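Long-range contacts in succinylglutamate desuccinylase (Chromobacterium violaceum, PDB 1YW4), which probably hydrolyses N-succinyl-L-glutamate to succinate and L-glutamate with the help of one zinc ion, completing arginine degradation by the AST pathway: residues 37-43 with 80-86; 46-52 with 141-147; 305-310 with 322-327; 185-190 with 255-260. One frame throughout, in Å; residues are numbered along the deposited sequence.

Overall arrangement
Four strand pairings trace the course of the fold from the N-terminal side of the chain to its C-terminal domain. Contacts 1 and 2 are neighbours, because strand 83-88 of the first lies beside strand 48-53 of the second; contacts 3 and 4 likewise meet along strands 257-265 and 320-328, about 30 Å from contact 1 or further, centre to centre. All four are largely buried, but their chemistry differs. Contact 1 ends in a turn gripped by an arginine, and contact 2 carries a salt bridge at one end and polar groups near the zinc at the other. Contacts 3 and 4 meet mainly through aliphatic side chains, and contact 4 also reaches the second subunit.

Contact 1 of 4, residues 37-43 with 80-86; sequences VELNGDA and LNCRLLV
Val37 and Leu39 pair with Val86 and Leu84 as two neighbouring strands, 36-39 and 83-88, running antiparallel, with strand 27-33 flanking the first and strand 48-53 the second. Both couples are hydrogen-bonded pairs, and Glu38 with Leu85 forms the non-hydrogen-bonded pair between them. Val37 and Val86 lie side by side on the same face as Leu39 and Leu84, a face that helix 61-75 covers through Val66 and Leu70. Leu80 fills the end of this row: its CD2 lies 3.5 Å from Leu39 CB and equally far from Asn40 CB. On the other face Leu85 CD1 rests 3.5 Å from Val37 O, while Phe135 of helix 120-137 packs on Glu38 and Leu85.

Beyond the strand, Asn40 to Ala43 make a type I turn closed by Ala43 N to Asn40 O, 3.1 Å. Arg83 reaches the turn from the other strand. Its CG lies against Ala43 O, and a bend further out (chi3 71°) turns NE to Gly41 O, 3.0 Å away. NE meets that oxygen on a lone pair, and the oxygen lies in the guanidinium plane. One water at the guanidinium edge accepts from Arg83 NH1 (2.8 Å) and donates to Glu38 OE1 (2.6 Å), joining two charges that do not touch. Ser48 OG and Phe135 O take NH2, and the Phe135 ring adds a cation-pi contact, so the group is held on several sides. Such an antiparallel strand beside a parallel run is characteristic of the mixed sheet in the zinc carboxypeptidase-like fold to which AstE belongs.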
# COMPACT_ATOMS: atom_id res chain seq x y z
N VAL A 37 14.79 -17.31 -32.64
CA VAL A 37 15.01 -18.73 -32.83
C VAL A 37 14.28 -19.58 -31.77
O VAL A 37 14.37 -19.34 -30.56
CB VAL A 37 16.55 -19.07 -32.84
CG1 VAL A 37 17.20 -18.68 -31.51
CG2 VAL A 37 16.77 -20.56 -33.14
N GLU A 38 13.54 -20.57 -32.26
CA GLU A 38 12.76 -21.46 -31.41
C GLU A 38 13.43 -22.83 -31.33
O GLU A 38 13.73 -23.44 -32.36
CB GLU A 38 11.36 -21.60 -32.00
CG GLU A 38 10.46 -22.50 -31.22
CD GLU A 38 9.26 -22.92 -32.03
OE1 GLU A 38 8.16 -22.39 -31.79
OE2 GLU A 38 9.42 -23.79 -32.91
N LEU A 39 13.66 -23.31 -30.11
CA LEU A 39 14.29 -24.61 -29.91
C LEU A 39 13.33 -25.55 -29.18
O LEU A 39 12.65 -25.14 -28.24
CB LEU A 39 15.60 -24.47 -29.10
CG LEU A 39 16.73 -23.59 -29.64
CD1 LEU A 39 16.41 -22.13 -29.35
CD2 LEU A 39 18.07 -23.95 -29.00
N ASN A 40 13.26 -26.80 -29.62
CA ASN A 40 12.38 -27.80 -28.99
C ASN A 40 10.92 -27.33 -28.98
O ASN A 40 10.15 -27.67 -28.07
CB ASN A 40 12.84 -28.07 -27.55
CG ASN A 40 12.28 -29.36 -26.98
OD1 ASN A 40 12.09 -29.48 -25.76
ND2 ASN A 40 12.02 -30.33 -27.84
N GLY A 41 10.55 -26.55 -29.99
CA GLY A 41 9.19 -26.06 -30.07
C GLY A 41 8.11 -27.13 -30.16
O GLY A 41 6.99 -26.94 -29.67
N ASP A 42 8.44 -28.27 -30.77
CA ASP A 42 7.49 -29.36 -30.91
C ASP A 42 7.25 -30.16 -29.63
O ASP A 42 6.47 -31.10 -29.62
CB ASP A 42 7.93 -30.32 -32.02
CG ASP A 42 7.98 -29.65 -33.37
OD1 ASP A 42 7.30 -28.62 -33.55
OD2 ASP A 42 8.69 -30.15 -34.26
N ALA A 43 7.92 -29.77 -28.54
CA ALA A 43 7.77 -30.45 -27.25
C ALA A 43 6.41 -30.17 -26.62
O ALA A 43 6.26 -29.23 -25.84
CB ALA A 43 8.87 -30.03 -26.30
N LEU A 80 17.83 -29.49 -22.93
CA LEU A 80 16.66 -28.64 -23.10
C LEU A 80 15.37 -29.45 -23.03
O LEU A 80 15.14 -30.33 -23.86
CB LEU A 80 16.72 -27.90 -24.44
CG LEU A 80 15.55 -26.97 -24.79
CD1 LEU A 80 15.51 -25.81 -23.81
CD2 LEU A 80 15.71 -26.46 -26.22
N ASN A 81 14.55 -29.16 -22.03
CA ASN A 81 13.29 -29.88 -21.86
C ASN A 81 12.09 -28.95 -21.80
O ASN A 81 11.07 -29.27 -21.18
CB ASN A 81 13.35 -30.74 -20.60
CG ASN A 81 14.32 -31.89 -20.74
OD1 ASN A 81 14.08 -32.82 -21.51
ND2 ASN A 81 15.43 -31.81 -20.02
N CYS A 82 12.20 -27.80 -22.45
CA CYS A 82 11.10 -26.84 -22.50
C CYS A 82 11.00 -26.30 -23.91
O CYS A 82 11.92 -26.44 -24.71
CB CYS A 82 11.36 -25.64 -21.58
SG CYS A 82 11.87 -25.96 -19.89
N ARG A 83 9.86 -25.68 -24.21
CA ARG A 83 9.69 -25.03 -25.50
C ARG A 83 10.38 -23.70 -25.26
O ARG A 83 9.96 -22.93 -24.40
CB ARG A 83 8.21 -24.79 -25.79
CG ARG A 83 7.40 -26.04 -26.07
CD ARG A 83 5.97 -25.69 -26.40
NE ARG A 83 5.83 -25.05 -27.71
CZ ARG A 83 5.25 -23.86 -27.91
NH1 ARG A 83 5.16 -23.37 -29.13
NH2 ARG A 83 4.79 -23.16 -26.89
N LEU A 84 11.45 -23.43 -26.01
CA LEU A 84 12.22 -22.21 -25.83
C LEU A 84 12.25 -21.29 -27.05
O LEU A 84 12.59 -21.72 -28.16
CB LEU A 84 13.66 -22.57 -25.44
CG LEU A 84 14.73 -21.47 -25.44
CD1 LEU A 84 14.36 -20.42 -24.41
CD2 LEU A 84 16.10 -22.05 -25.13
N LEU A 85 11.91 -20.03 -26.84
CA LEU A 85 12.00 -19.04 -27.91
C LEU A 85 12.95 -17.94 -27.44
O LEU A 85 12.71 -17.31 -26.42
CB LEU A 85 10.63 -18.44 -28.20
CG LEU A 85 10.62 -17.29 -29.22
CD1 LEU A 85 11.29 -17.72 -30.53
CD2 LEU A 85 9.18 -16.88 -29.48
N VAL A 86 14.04 -17.75 -28.17
CA VAL A 86 15.01 -16.71 -27.84
C VAL A 86 14.86 -15.57 -28.84
O VAL A 86 14.77 -15.79 -30.06
CB VAL A 86 16.47 -17.21 -27.91
CG1 VAL A 86 17.43 -16.05 -27.71
CG2 VAL A 86 16.71 -18.28 -26.84
O HOH W 1 6.06 -23.86 -31.72

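Contact 2 of 4, residues 46-52 with 141-147; sequences ADSVLLS and ARKLHYD
Paired on one face of the parallel strands 48-53 and 143-151, Leu50 and His145 both hold CG trans to the backbone N (chi1 176° in His145), and so lie side by side, pointing the same way. Leu50 CD2 sits over the centre of the imidazole, 3.6 Å from the ring centroid, in a CH-pi contact. With chi2 at 25°, His145 ND1 faces Leu50 O at 3.1 Å; this oxygen lies near the ring plane, yet ND1 approaches it from above the carbonyl plane, leaving the straighter approach to Tyr146 N. Two N-H groups thus grip one carbonyl. Across the sheet, Leu51 CD2 touches the edge of the Tyr146 ring, whose hydroxyl continues to Gln176.

At the start of the strands, Asp47 and Arg142 cross with their carboxylate and guanidinium planes 61° apart. Asp47 OD1 accepts Arg142 N at 3.0 Å. Arg142 NH2 meets Asp47 OD2 from above the carboxylate plane (3.1 Å); NE adds a weak bond to the same oxygen, and together they make a salt bridge. Leu144 CD1 lies over the guanidinium centre. On the side of the sheet that carries Ser48, a water joins Ala46 O, Ala141 N, Arg142 O and Ser48 OG, the partner of Arg83.

The opposite end leads to the metal. Ser52 OG donates to Asp147 OD1 at 2.6 Å, and Asp147 OD2 bonds NE2 of the zinc ligand His149; the Asp147 side chain itself stays about 7 Å from the zinc at its nearest atoms. This chemistry is consistent with Asp147 as a second-shell residue that orients and perhaps polarises the ligand imidazole, with Ser52 steadying the carboxylate.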
# COMPACT_ATOMS: atom_id res chain seq x y z
N ALA A 46 5.26 -29.48 -22.62
CA ALA A 46 6.40 -28.93 -21.89
C ALA A 46 6.22 -27.45 -21.59
O ALA A 46 5.50 -26.75 -22.30
CB ALA A 46 7.68 -29.15 -22.69
N ASP A 47 6.85 -26.97 -20.52
CA ASP A 47 6.74 -25.56 -20.17
C ASP A 47 7.32 -24.73 -21.30
O ASP A 47 8.27 -25.14 -21.95
CB ASP A 47 7.52 -25.24 -18.89
CG ASP A 47 6.87 -25.84 -17.65
OD1 ASP A 47 5.62 -25.86 -17.59
OD2 ASP A 47 7.61 -26.26 -16.74
N SER A 48 6.74 -23.56 -21.53
CA SER A 48 7.19 -22.69 -22.61
C SER A 48 7.91 -21.48 -22.05
O SER A 48 7.37 -20.74 -21.23
CB SER A 48 6.00 -22.26 -23.46
OG SER A 48 5.44 -23.39 -24.12
N VAL A 49 9.14 -21.27 -22.51
CA VAL A 49 9.94 -20.17 -22.02
C VAL A 49 10.34 -19.19 -23.11
O VAL A 49 10.84 -19.58 -24.15
CB VAL A 49 11.21 -20.70 -21.31
CG1 VAL A 49 12.11 -19.56 -20.89
CG2 VAL A 49 10.79 -21.51 -20.08
N LEU A 50 10.07 -17.90 -22.87
CA LEU A 50 10.44 -16.84 -23.81
C LEU A 50 11.51 -15.99 -23.15
O LEU A 50 11.28 -15.41 -22.09
CB LEU A 50 9.23 -15.96 -24.13
CG LEU A 50 9.53 -14.69 -24.94
CD1 LEU A 50 10.23 -15.07 -26.23
CD2 LEU A 50 8.24 -13.92 -25.23
N LEU A 51 12.69 -15.94 -23.75
CA LEU A 51 13.77 -15.12 -23.22
C LEU A 51 14.07 -14.05 -24.28
O LEU A 51 14.44 -14.36 -25.41
CB LEU A 51 15.04 -15.93 -22.98
CG LEU A 51 14.98 -17.16 -22.05
CD1 LEU A 51 16.38 -17.77 -21.94
CD2 LEU A 51 14.46 -16.76 -20.67
N SER A 52 13.88 -12.80 -23.91
CA SER A 52 14.17 -11.73 -24.84
C SER A 52 15.30 -10.90 -24.23
O SER A 52 15.35 -10.69 -23.02
CB SER A 52 12.92 -10.88 -25.11
OG SER A 52 12.37 -10.36 -23.91
N ALA A 141 1.55 -26.03 -21.08
CA ALA A 141 2.01 -26.03 -19.70
C ALA A 141 2.21 -24.58 -19.27
O ALA A 141 1.41 -23.71 -19.61
CB ALA A 141 3.30 -26.82 -19.58
N ARG A 142 3.28 -24.32 -18.52
CA ARG A 142 3.54 -22.97 -18.06
C ARG A 142 4.01 -22.04 -19.19
O ARG A 142 4.65 -22.48 -20.15
CB ARG A 142 4.59 -22.99 -16.95
CG ARG A 142 4.19 -23.77 -15.71
CD ARG A 142 5.21 -23.57 -14.60
NE ARG A 142 6.53 -24.05 -14.97
CZ ARG A 142 7.65 -23.78 -14.29
NH1 ARG A 142 7.60 -23.02 -13.21
NH2 ARG A 142 8.81 -24.27 -14.70
N LYS A 143 3.66 -20.77 -19.07
CA LYS A 143 4.06 -19.74 -20.04
C LYS A 143 4.92 -18.72 -19.29
O LYS A 143 4.40 -17.91 -18.51
CB LYS A 143 2.82 -19.09 -20.65
CG LYS A 143 2.04 -20.03 -21.56
CD LYS A 143 0.78 -19.38 -22.12
CE LYS A 143 -0.21 -19.07 -21.02
NZ LYS A 143 -0.62 -20.30 -20.29
N LEU A 144 6.22 -18.76 -19.53
CA LEU A 144 7.16 -17.88 -18.84
C LEU A 144 7.97 -16.97 -19.77
O LEU A 144 8.55 -17.43 -20.75
CB LEU A 144 8.13 -18.73 -18.01
CG LEU A 144 7.51 -19.72 -17.02
CD1 LEU A 144 8.60 -20.63 -16.45
CD2 LEU A 144 6.81 -18.97 -15.91
N HIS A 145 8.00 -15.69 -19.42
CA HIS A 145 8.72 -14.69 -20.20
C HIS A 145 9.61 -13.81 -19.33
O HIS A 145 9.12 -13.13 -18.43
CB HIS A 145 7.73 -13.81 -20.96
CG HIS A 145 8.38 -12.69 -21.71
ND1 HIS A 145 9.69 -12.74 -22.13
CD2 HIS A 145 7.88 -11.51 -22.15
CE1 HIS A 145 9.97 -11.63 -22.80
NE2 HIS A 145 8.89 -10.87 -22.82
N TYR A 146 10.91 -13.83 -19.60
CA TYR A 146 11.84 -13.00 -18.86
C TYR A 146 12.50 -12.10 -19.88
O TYR A 146 13.20 -12.56 -20.79
CB TYR A 146 12.88 -13.85 -18.14
CG TYR A 146 12.26 -14.88 -17.22
CD1 TYR A 146 11.59 -14.50 -16.05
CD2 TYR A 146 12.30 -16.23 -17.55
CE1 TYR A 146 10.96 -15.44 -15.24
CE2 TYR A 146 11.68 -17.19 -16.75
CZ TYR A 146 11.01 -16.79 -15.60
OH TYR A 146 10.38 -17.73 -14.82
N ASP A 147 12.21 -10.81 -19.75
CA ASP A 147 12.79 -9.82 -20.63
C ASP A 147 13.99 -9.31 -19.83
O ASP A 147 13.83 -8.66 -18.79
CB ASP A 147 11.77 -8.71 -20.91
CG ASP A 147 12.28 -7.70 -21.90
OD1 ASP A 147 13.11 -8.10 -22.76
OD2 ASP A 147 11.86 -6.52 -21.82
O HOH W 2 3.69 -24.53 -22.03

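Contact 3 of 4, residues 305-310 with 322-327; sequences EERILF and GIVVEP
Ile323 and Leu309 face each other within the beta hairpin of strands 307-309 and 320-328, part of the barrel-sandwich hybrid domain. From Ile323, CB stands 3.9 Å from Leu309 O. The next atom, CG1, is turned between the backbone N and the carbonyl carbon (chi1 58°), which presses it to 2.9 Å from Leu309 O and to 3.5 Å from Leu309 CB, closer than carbons usually pack. The chain then runs out extended alongside Leu309, and the tip, CD1, reaches Leu309 CD2 at 3.6 Å and Phe310 CD1 at 3.9 Å, the latter approached obliquely to the ring.

Leu309 CD2 also meets Val325 CG1, and strand 187-190 packs against the same cluster through Leu189. On the reverse face, Ile308 CD1 touches Ile323 O while Glu306 CB meets Val324 CG1. The backbones bond through two antiparallel hydrogen-bonded pairs, Arg307 with Val325 and Leu309 with Ile323; the N-H of Leu309 reaches Ile323 O at a bent 138°. At one end of the pairing Gly322 adopts backbone angles that call for glycine, and at the other the Pro327 ring crosses the Glu305 side chain at about a right angle.

Outside the pair, Arg307 leads away to Phe282 O through NH1, and its NE end packs on Phe258. Asn281 OD1 accepts the backbone N of Phe310, whose side chain comes within about 6 Å of that of Glu214, the predicted active-site residue. Leu309 CG lies over one face of the Phe310 ring, 3.6 Å above its plane and displaced toward the rim.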
# COMPACT_ATOMS: atom_id res chain seq x y z
N GLU A 305 9.84 5.99 4.08
CA GLU A 305 9.59 4.71 3.42
C GLU A 305 9.68 4.82 1.89
O GLU A 305 9.92 3.82 1.21
CB GLU A 305 8.20 4.19 3.80
CG GLU A 305 8.11 3.62 5.21
CD GLU A 305 8.83 2.30 5.36
OE1 GLU A 305 10.07 2.28 5.18
OE2 GLU A 305 8.16 1.28 5.65
N GLU A 306 9.50 6.02 1.37
CA GLU A 306 9.55 6.23 -0.07
C GLU A 306 10.97 6.17 -0.64
O GLU A 306 11.95 6.38 0.07
CB GLU A 306 8.89 7.56 -0.44
CG GLU A 306 7.99 8.15 0.63
CD GLU A 306 8.75 9.10 1.55
OE1 GLU A 306 9.50 8.63 2.44
OE2 GLU A 306 8.59 10.33 1.36
N ARG A 307 11.06 5.87 -1.93
CA ARG A 307 12.34 5.79 -2.62
C ARG A 307 12.16 6.39 -4.01
O ARG A 307 11.06 6.37 -4.56
CB ARG A 307 12.80 4.33 -2.73
CG ARG A 307 12.97 3.61 -1.40
CD ARG A 307 13.19 2.12 -1.62
NE ARG A 307 13.46 1.40 -0.37
CZ ARG A 307 14.66 1.30 0.19
NH1 ARG A 307 15.72 1.85 -0.38
NH2 ARG A 307 14.80 0.63 1.34
N ILE A 308 13.24 6.92 -4.57
CA ILE A 308 13.18 7.52 -5.89
C ILE A 308 13.51 6.43 -6.92
O ILE A 308 14.35 5.56 -6.67
CB ILE A 308 14.20 8.70 -6.00
CG1 ILE A 308 13.95 9.53 -7.26
CG2 ILE A 308 15.61 8.15 -6.00
CD1 ILE A 308 12.54 10.11 -7.34
N LEU A 309 12.85 6.47 -8.06
CA LEU A 309 13.10 5.47 -9.09
C LEU A 309 13.09 6.12 -10.47
O LEU A 309 12.23 6.95 -10.76
CB LEU A 309 12.04 4.37 -9.01
CG LEU A 309 12.19 3.19 -9.97
CD1 LEU A 309 13.54 2.50 -9.73
CD2 LEU A 309 11.06 2.19 -9.74
N PHE A 310 14.07 5.76 -11.29
CA PHE A 310 14.21 6.29 -12.64
C PHE A 310 14.19 7.82 -12.74
O PHE A 310 13.44 8.39 -13.54
CB PHE A 310 13.11 5.70 -13.53
CG PHE A 310 13.10 4.21 -13.56
CD1 PHE A 310 11.90 3.50 -13.59
CD2 PHE A 310 14.30 3.49 -13.54
CE1 PHE A 310 11.89 2.11 -13.61
CE2 PHE A 310 14.30 2.10 -13.55
CZ PHE A 310 13.09 1.41 -13.58
N GLY A 322 10.71 11.59 -12.87
CA GLY A 322 11.04 10.61 -11.86
C GLY A 322 9.80 10.08 -11.18
O GLY A 322 8.73 10.68 -11.27
N ILE A 323 9.94 8.95 -10.49
CA ILE A 323 8.81 8.35 -9.79
C ILE A 323 9.15 8.00 -8.35
O ILE A 323 10.20 7.41 -8.06
CB ILE A 323 8.31 7.08 -10.51
CG1 ILE A 323 9.44 6.06 -10.62
CG2 ILE A 323 7.78 7.44 -11.90
CD1 ILE A 323 9.01 4.74 -11.26
N VAL A 324 8.26 8.37 -7.44
CA VAL A 324 8.42 8.08 -6.03
C VAL A 324 7.65 6.80 -5.75
O VAL A 324 6.44 6.72 -5.96
CB VAL A 324 7.88 9.23 -5.15
CG1 VAL A 324 7.96 8.84 -3.68
CG2 VAL A 324 8.69 10.50 -5.41
N VAL A 325 8.37 5.78 -5.28
CA VAL A 325 7.74 4.50 -4.97
C VAL A 325 7.63 4.32 -3.46
O VAL A 325 8.34 4.98 -2.70
CB VAL A 325 8.56 3.31 -5.54
CG1 VAL A 325 8.62 3.40 -7.06
CG2 VAL A 325 9.96 3.31 -4.95
N GLU A 326 6.74 3.42 -3.06
CA GLU A 326 6.50 3.10 -1.65
C GLU A 326 6.38 1.59 -1.50
O GLU A 326 6.06 0.88 -2.45
CB GLU A 326 5.20 3.75 -1.18
CG GLU A 326 3.98 3.29 -1.97
CD GLU A 326 2.68 3.88 -1.46
OE1 GLU A 326 1.63 3.53 -2.03
OE2 GLU A 326 2.72 4.68 -0.51
N PRO A 327 6.63 1.08 -0.28
CA PRO A 327 6.54 -0.36 -0.01
C PRO A 327 5.19 -0.93 -0.44
O PRO A 327 4.16 -0.27 -0.32
CB PRO A 327 6.75 -0.44 1.50
CG PRO A 327 7.66 0.73 1.78
CD PRO A 327 7.05 1.82 0.92

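Contact 4 of 4, residues 185-190 with 255-260; sequences IEAVLL and LPLFRA
Val188 fits between Leu255 and Leu257 where strands 187-190 and 257-265 pair in parallel, joining the catalytic domain to the barrel-sandwich hybrid domain. The short strand segments run 31° apart in direction, and three backbone bonds, Val188 N to Pro256 O, Phe258 N to Val188 O and Leu190 N to Phe258 O, hold them together.

The bump of Val188 is its branch point. Leu257 CD2 presses on CB (3.6 Å) and, next to it, Leu255 CD2 meets CG2 (3.8 Å), the two leucines forming a hollow for the valine. Leu255 extends to the neighbouring strand (chi1 -175°), where its two methyls spread along it: CD2 on Val188, CD1 against Ala187 N and Ile185 O. Leu177 of helix 174-181 closes over this face.

On the far face the small Ala187 CB occupies the notch between Pro256 CG (4.2 Å) and the Phe258 ring, whose edge it meets at CE1 (4.3 Å). The Pro256 ring leans on Glu186 O through CD, and further along Leu189 CD1 rests on the Phe258 carbonyl, 3.5 Å from O. Strand 160-163 flanks Leu189, and strand 320-328 adjoins strand 257-265 on its other side.

Arg259 extends away from the pairing to the dimer interface, packing on Arg259 of the second subunit; its NE forms a salt bridge with Glu326 OE1 of its own chain, and its NH2 another with Glu326 OE1 of the second subunit.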
# COMPACT_ATOMS: atom_id res chain seq x y z
N ILE A 185 17.43 -11.70 -7.66
CA ILE A 185 16.57 -10.52 -7.58
C ILE A 185 16.46 -10.12 -6.11
O ILE A 185 16.18 -10.95 -5.25
CB ILE A 185 15.16 -10.82 -8.12
CG1 ILE A 185 15.26 -11.39 -9.55
CG2 ILE A 185 14.32 -9.56 -8.13
CD1 ILE A 185 15.99 -10.47 -10.52
N GLU A 186 16.69 -8.84 -5.83
CA GLU A 186 16.65 -8.33 -4.47
C GLU A 186 15.44 -7.46 -4.18
O GLU A 186 15.23 -7.03 -3.05
CB GLU A 186 17.93 -7.53 -4.19
CG GLU A 186 19.21 -8.25 -4.59
CD GLU A 186 20.45 -7.39 -4.42
OE1 GLU A 186 21.53 -7.79 -4.91
OE2 GLU A 186 20.36 -6.32 -3.78
N ALA A 187 14.64 -7.20 -5.21
CA ALA A 187 13.45 -6.37 -5.07
C ALA A 187 12.55 -6.47 -6.29
O ALA A 187 13.03 -6.75 -7.40
CB ALA A 187 13.85 -4.92 -4.83
N VAL A 188 11.26 -6.25 -6.10
CA VAL A 188 10.30 -6.31 -7.19
C VAL A 188 9.38 -5.09 -7.21
O VAL A 188 8.81 -4.71 -6.18
CB VAL A 188 9.42 -7.58 -7.11
CG1 VAL A 188 8.52 -7.67 -8.33
CG2 VAL A 188 10.28 -8.81 -7.00
N LEU A 189 9.26 -4.46 -8.37
CA LEU A 189 8.38 -3.32 -8.53
C LEU A 189 7.11 -3.86 -9.19
O LEU A 189 7.18 -4.50 -10.24
CB LEU A 189 9.02 -2.25 -9.42
CG LEU A 189 8.11 -1.08 -9.83
CD1 LEU A 189 7.82 -0.21 -8.61
CD2 LEU A 189 8.80 -0.25 -10.91
N LEU A 190 5.96 -3.61 -8.57
CA LEU A 190 4.68 -4.07 -9.10
C LEU A 190 4.01 -2.90 -9.81
O LEU A 190 3.68 -1.89 -9.18
CB LEU A 190 3.78 -4.56 -7.96
CG LEU A 190 4.44 -5.38 -6.84
CD1 LEU A 190 3.45 -5.52 -5.68
CD2 LEU A 190 4.87 -6.74 -7.35
N LEU A 255 12.12 -10.37 0.35
CA LEU A 255 11.97 -9.76 -0.97
C LEU A 255 11.05 -8.55 -0.90
O LEU A 255 9.84 -8.67 -0.99
CB LEU A 255 11.40 -10.78 -1.96
CG LEU A 255 11.29 -10.35 -3.43
CD1 LEU A 255 12.68 -10.12 -4.02
CD2 LEU A 255 10.57 -11.43 -4.22
N PRO A 256 11.63 -7.36 -0.72
CA PRO A 256 10.80 -6.15 -0.65
C PRO A 256 10.10 -5.82 -1.97
O PRO A 256 10.70 -5.91 -3.05
CB PRO A 256 11.80 -5.07 -0.22
CG PRO A 256 13.11 -5.56 -0.74
CD PRO A 256 13.06 -7.05 -0.49
N LEU A 257 8.82 -5.47 -1.88
CA LEU A 257 8.03 -5.12 -3.05
C LEU A 257 7.70 -3.63 -2.99
O LEU A 257 7.58 -3.06 -1.91
CB LEU A 257 6.73 -5.93 -3.08
CG LEU A 257 6.84 -7.45 -2.92
CD1 LEU A 257 5.44 -8.03 -2.80
CD2 LEU A 257 7.57 -8.08 -4.11
N PHE A 258 7.53 -3.02 -4.16
CA PHE A 258 7.21 -1.60 -4.23
C PHE A 258 6.20 -1.30 -5.34
O PHE A 258 6.01 -2.09 -6.26
CB PHE A 258 8.48 -0.77 -4.48
CG PHE A 258 9.55 -0.95 -3.43
CD1 PHE A 258 10.46 -2.00 -3.51
CD2 PHE A 258 9.64 -0.07 -2.36
CE1 PHE A 258 11.45 -2.18 -2.53
CE2 PHE A 258 10.62 -0.23 -1.38
CZ PHE A 258 11.53 -1.28 -1.46
N ARG A 259 5.56 -0.15 -5.24
CA ARG A 259 4.61 0.30 -6.25
C ARG A 259 4.78 1.81 -6.34
O ARG A 259 5.25 2.45 -5.40
CB ARG A 259 3.17 -0.06 -5.85
CG ARG A 259 2.65 0.73 -4.66
CD ARG A 259 1.24 0.32 -4.30
NE ARG A 259 0.68 1.19 -3.27
CZ ARG A 259 -0.47 0.97 -2.63
NH1 ARG A 259 -1.19 -0.11 -2.93
NH2 ARG A 259 -0.90 1.82 -1.71
N ALA A 260 4.40 2.37 -7.48
CA ALA A 260 4.51 3.80 -7.67
C ALA A 260 3.53 4.49 -6.72
O ALA A 260 2.41 4.02 -6.53
CB ALA A 260 4.17 4.16 -9.11